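AAEL008620-PA odorant-binding protein (Aedes aegypti, PDB 5V13) binds juvenile hormone specifically in the mosquito hemolymph, holding it in a pocket of an odorant-binding protein fold related to the D7 proteins. Local coordinates at residues G166-D171 and K264-F269. Numbering follows the deposited sequence.
Sequences GQMFVD and KTAFYF. With JH3 (methyl (2E,6E)-9-[(2R)-3,3-dimethyloxiran-2-yl]-3,7-dimethylnona-2,6-dienoate), chain E.
T265 and F169 meet at the start of helix 169-177. The hydroxyl OG1 of T265 accepts the backbone N-H of F169 at 2.9 Å, N to OG1, with an angle of 156° at the hydrogen. Chi1 of T265 (66°) sets OG1 between its own backbone N and carbonyl carbon and directs it at this helix end. The same OG1 is hydrogen-bonded to N262 O, so the threonine links the helix start to the end of helix 251-264. The side chains of F169 and T265 cross at about a right angle, and T265 CB sits at the edge of the F169 ring. Y268 OH reaches the same ring edge, 3.4 Å from F169 CE2, and is hydrogen-bonded to E27.

This buried side is close-packed. A266 CB touches M168 CG at 4.0 Å. Q167 O and T265 O, both acceptors, come within 3.4 Å of each other without bonding; K163 NZ bonds to both and probably offsets their repulsion.

The G166 side is more exposed. A266 CB, 3.6 Å from G166 O, is where the two sides meet. G166 N donates to A266 O at 2.8 Å in a bent bond (136° at the hydrogen), coming from above the carbonyl plane. G166 CA makes a CH-pi contact over one face of the exposed F267 ring, 3.8 Å from its centroid. F267 also packs on G161 of the second subunit.

The contact joins helix 169-177 to the loop between helices 251-264 and 278-286. Beyond Y268, that loop brings F269 to the hormone pocket, beside W278 and against helix 26-38.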
loop_
_atom_site.group_PDB
_atom_site.type_symbol
_atom_site.label_atom_id
_atom_site.label_comp_id
_atom_site.label_asym_id
_atom_site.label_seq_id
_atom_site.Cartn_x
_atom_site.Cartn_y
_atom_site.Cartn_z
ATOM N N GLY B 166 -8.710 -5.385 -2.343
ATOM C CA GLY B 166 -8.315 -6.683 -1.823
ATOM C C GLY B 166 -8.259 -6.798 -0.305
ATOM O O GLY B 166 -8.090 -7.912 0.210
ATOM N N GLN B 167 -8.371 -5.693 0.425
ATOM C CA GLN B 167 -8.423 -5.718 1.886
ATOM C C GLN B 167 -9.863 -5.849 2.366
ATOM O O GLN B 167 -10.767 -5.204 1.823
ATOM C CB GLN B 167 -7.816 -4.439 2.475
ATOM C CG GLN B 167 -7.731 -4.448 4.017
ATOM C CD GLN B 167 -7.117 -3.167 4.573
ATOM O OE1 GLN B 167 -7.092 -2.149 3.892
ATOM N NE2 GLN B 167 -6.632 -3.215 5.815
ATOM N N MET B 168 -10.079 -6.683 3.384
ATOM C CA MET B 168 -11.423 -6.828 3.935
ATOM C C MET B 168 -11.678 -5.747 4.975
ATOM O O MET B 168 -10.751 -5.243 5.609
ATOM C CB MET B 168 -11.621 -8.203 4.574
ATOM C CG MET B 168 -11.470 -9.352 3.597
ATOM S SD MET B 168 -11.709 -10.977 4.366
ATOM C CE MET B 168 -10.777 -12.031 3.267
ATOM N N PHE B 169 -12.959 -5.422 5.171
ATOM C CA PHE B 169 -13.296 -4.309 6.046
ATOM C C PHE B 169 -13.009 -4.612 7.511
ATOM O O PHE B 169 -12.615 -3.708 8.257
ATOM C CB PHE B 169 -14.757 -3.885 5.856
ATOM C CG PHE B 169 -14.881 -2.501 5.273
ATOM C CD1 PHE B 169 -14.283 -1.420 5.909
ATOM C CD2 PHE B 169 -15.536 -2.285 4.073
ATOM C CE1 PHE B 169 -14.346 -0.145 5.365
ATOM C CE2 PHE B 169 -15.601 -1.016 3.526
ATOM C CZ PHE B 169 -15.002 0.054 4.172
ATOM N N VAL B 170 -13.207 -5.851 7.963
ATOM C CA VAL B 170 -12.932 -6.108 9.378
ATOM C C VAL B 170 -11.457 -5.860 9.685
ATOM O O VAL B 170 -11.121 -5.192 10.673
ATOM C CB VAL B 170 -13.371 -7.524 9.786
ATOM C CG1 VAL B 170 -12.853 -7.841 11.206
ATOM C CG2 VAL B 170 -14.873 -7.614 9.756
ATOM N N ASP B 171 -10.564 -6.355 8.821
ATOM C CA ASP B 171 -9.127 -6.122 8.985
ATOM C C ASP B 171 -8.806 -4.634 9.017
ATOM O O ASP B 171 -8.002 -4.175 9.842
ATOM C CB ASP B 171 -8.349 -6.792 7.848
ATOM C CG ASP B 171 -6.836 -6.553 7.946
ATOM O OD1 ASP B 171 -6.199 -7.148 8.837
ATOM O OD2 ASP B 171 -6.281 -5.771 7.143
ATOM N N LYS B 264 -16.791 -10.654 1.119
ATOM C CA LYS B 264 -17.225 -9.931 -0.070
ATOM C C LYS B 264 -16.752 -8.483 -0.109
ATOM O O LYS B 264 -16.957 -7.814 -1.132
ATOM C CB LYS B 264 -18.756 -9.954 -0.180
ATOM C CG LYS B 264 -19.382 -11.349 -0.228
ATOM C CD LYS B 264 -20.907 -11.209 -0.327
ATOM C CE LYS B 264 -21.624 -12.408 0.269
ATOM N NZ LYS B 264 -21.160 -13.680 -0.331
ATOM N N THR B 265 -16.144 -7.963 0.958
ATOM C CA THR B 265 -15.690 -6.580 0.922
ATOM C C THR B 265 -14.277 -6.433 0.374
ATOM O O THR B 265 -13.813 -5.300 0.220
ATOM C CB THR B 265 -15.735 -5.940 2.322
ATOM O OG1 THR B 265 -14.783 -6.583 3.185
ATOM C CG2 THR B 265 -17.143 -6.039 2.918
ATOM N N ALA B 266 -13.582 -7.542 0.094
ATOM C CA ALA B 266 -12.210 -7.453 -0.410
ATOM C C ALA B 266 -12.174 -6.882 -1.823
ATOM O O ALA B 266 -11.430 -5.932 -2.099
ATOM C CB ALA B 266 -11.538 -8.830 -0.370
ATOM N N PHE B 267 -12.979 -7.444 -2.732
ATOM C CA PHE B 267 -12.950 -7.089 -4.151
ATOM C C PHE B 267 -14.355 -6.713 -4.603
ATOM O O PHE B 267 -15.202 -7.591 -4.797
ATOM C CB PHE B 267 -12.420 -8.247 -4.999
ATOM C CG PHE B 267 -11.022 -8.674 -4.653
ATOM C CD1 PHE B 267 -9.933 -7.932 -5.081
ATOM C CD2 PHE B 267 -10.796 -9.830 -3.919
ATOM C CE1 PHE B 267 -8.634 -8.334 -4.777
ATOM C CE2 PHE B 267 -9.498 -10.233 -3.599
ATOM C CZ PHE B 267 -8.419 -9.481 -4.033
ATOM N N TYR B 268 -14.598 -5.415 -4.808
ATOM C CA TYR B 268 -15.926 -4.966 -5.224
ATOM C C TYR B 268 -16.277 -5.475 -6.620
ATOM O O TYR B 268 -17.438 -5.815 -6.892
ATOM C CB TYR B 268 -15.988 -3.445 -5.153
ATOM C CG TYR B 268 -15.985 -2.921 -3.732
ATOM C CD1 TYR B 268 -16.023 -3.796 -2.640
ATOM C CD2 TYR B 268 -15.980 -1.568 -3.477
ATOM C CE1 TYR B 268 -16.041 -3.325 -1.321
ATOM C CE2 TYR B 268 -15.990 -1.086 -2.164
ATOM C CZ TYR B 268 -16.029 -1.963 -1.092
ATOM O OH TYR B 268 -16.051 -1.456 0.205
ATOM N N PHE B 269 -15.295 -5.521 -7.520
ATOM C CA PHE B 269 -15.377 -6.374 -8.705
ATOM C C PHE B 269 -13.970 -6.858 -9.035
ATOM O O PHE B 269 -12.989 -6.431 -8.425
ATOM C CB PHE B 269 -16.020 -5.659 -9.897
ATOM C CG PHE B 269 -15.106 -4.714 -10.625
ATOM C CD1 PHE B 269 -14.838 -3.453 -10.121
ATOM C CD2 PHE B 269 -14.553 -5.074 -11.839
ATOM C CE1 PHE B 269 -14.012 -2.582 -10.801
ATOM C CE2 PHE B 269 -13.731 -4.215 -12.528
ATOM C CZ PHE B 269 -13.458 -2.962 -12.016
HETATM C C1 JH3 E . -17.187 1.581 -13.111
HETATM O O2 JH3 E . -16.003 1.722 -13.359
HETATM O O1 JH3 E . -17.619 0.315 -12.575
HETATM C CM JH3 E . -16.633 -0.678 -12.285
HETATM C C2 JH3 E . -18.210 2.627 -13.299
HETATM C C3 JH3 E . -18.033 3.853 -13.797
HETATM C "C3'" JH3 E . -16.711 4.386 -14.276
HETATM C C4 JH3 E . -19.256 4.738 -13.856
HETATM C C5 JH3 E . -18.879 6.142 -13.393
HETATM C C6 JH3 E . -20.133 6.896 -13.012
HETATM C C7 JH3 E . -20.767 7.730 -13.848
HETATM C "C7'" JH3 E . -20.277 7.932 -15.258
HETATM C C8 JH3 E . -22.015 8.441 -13.348
HETATM C C9 JH3 E . -21.838 9.969 -13.307
HETATM C CA JH3 E . -20.564 10.393 -12.580
HETATM O O3 JH3 E . -20.468 11.822 -12.383
HETATM C CB JH3 E . -20.777 11.053 -11.219
HETATM C "CB'" JH3 E . -19.633 10.772 -10.238
HETATM C CC JH3 E . -22.186 11.295 -10.698
#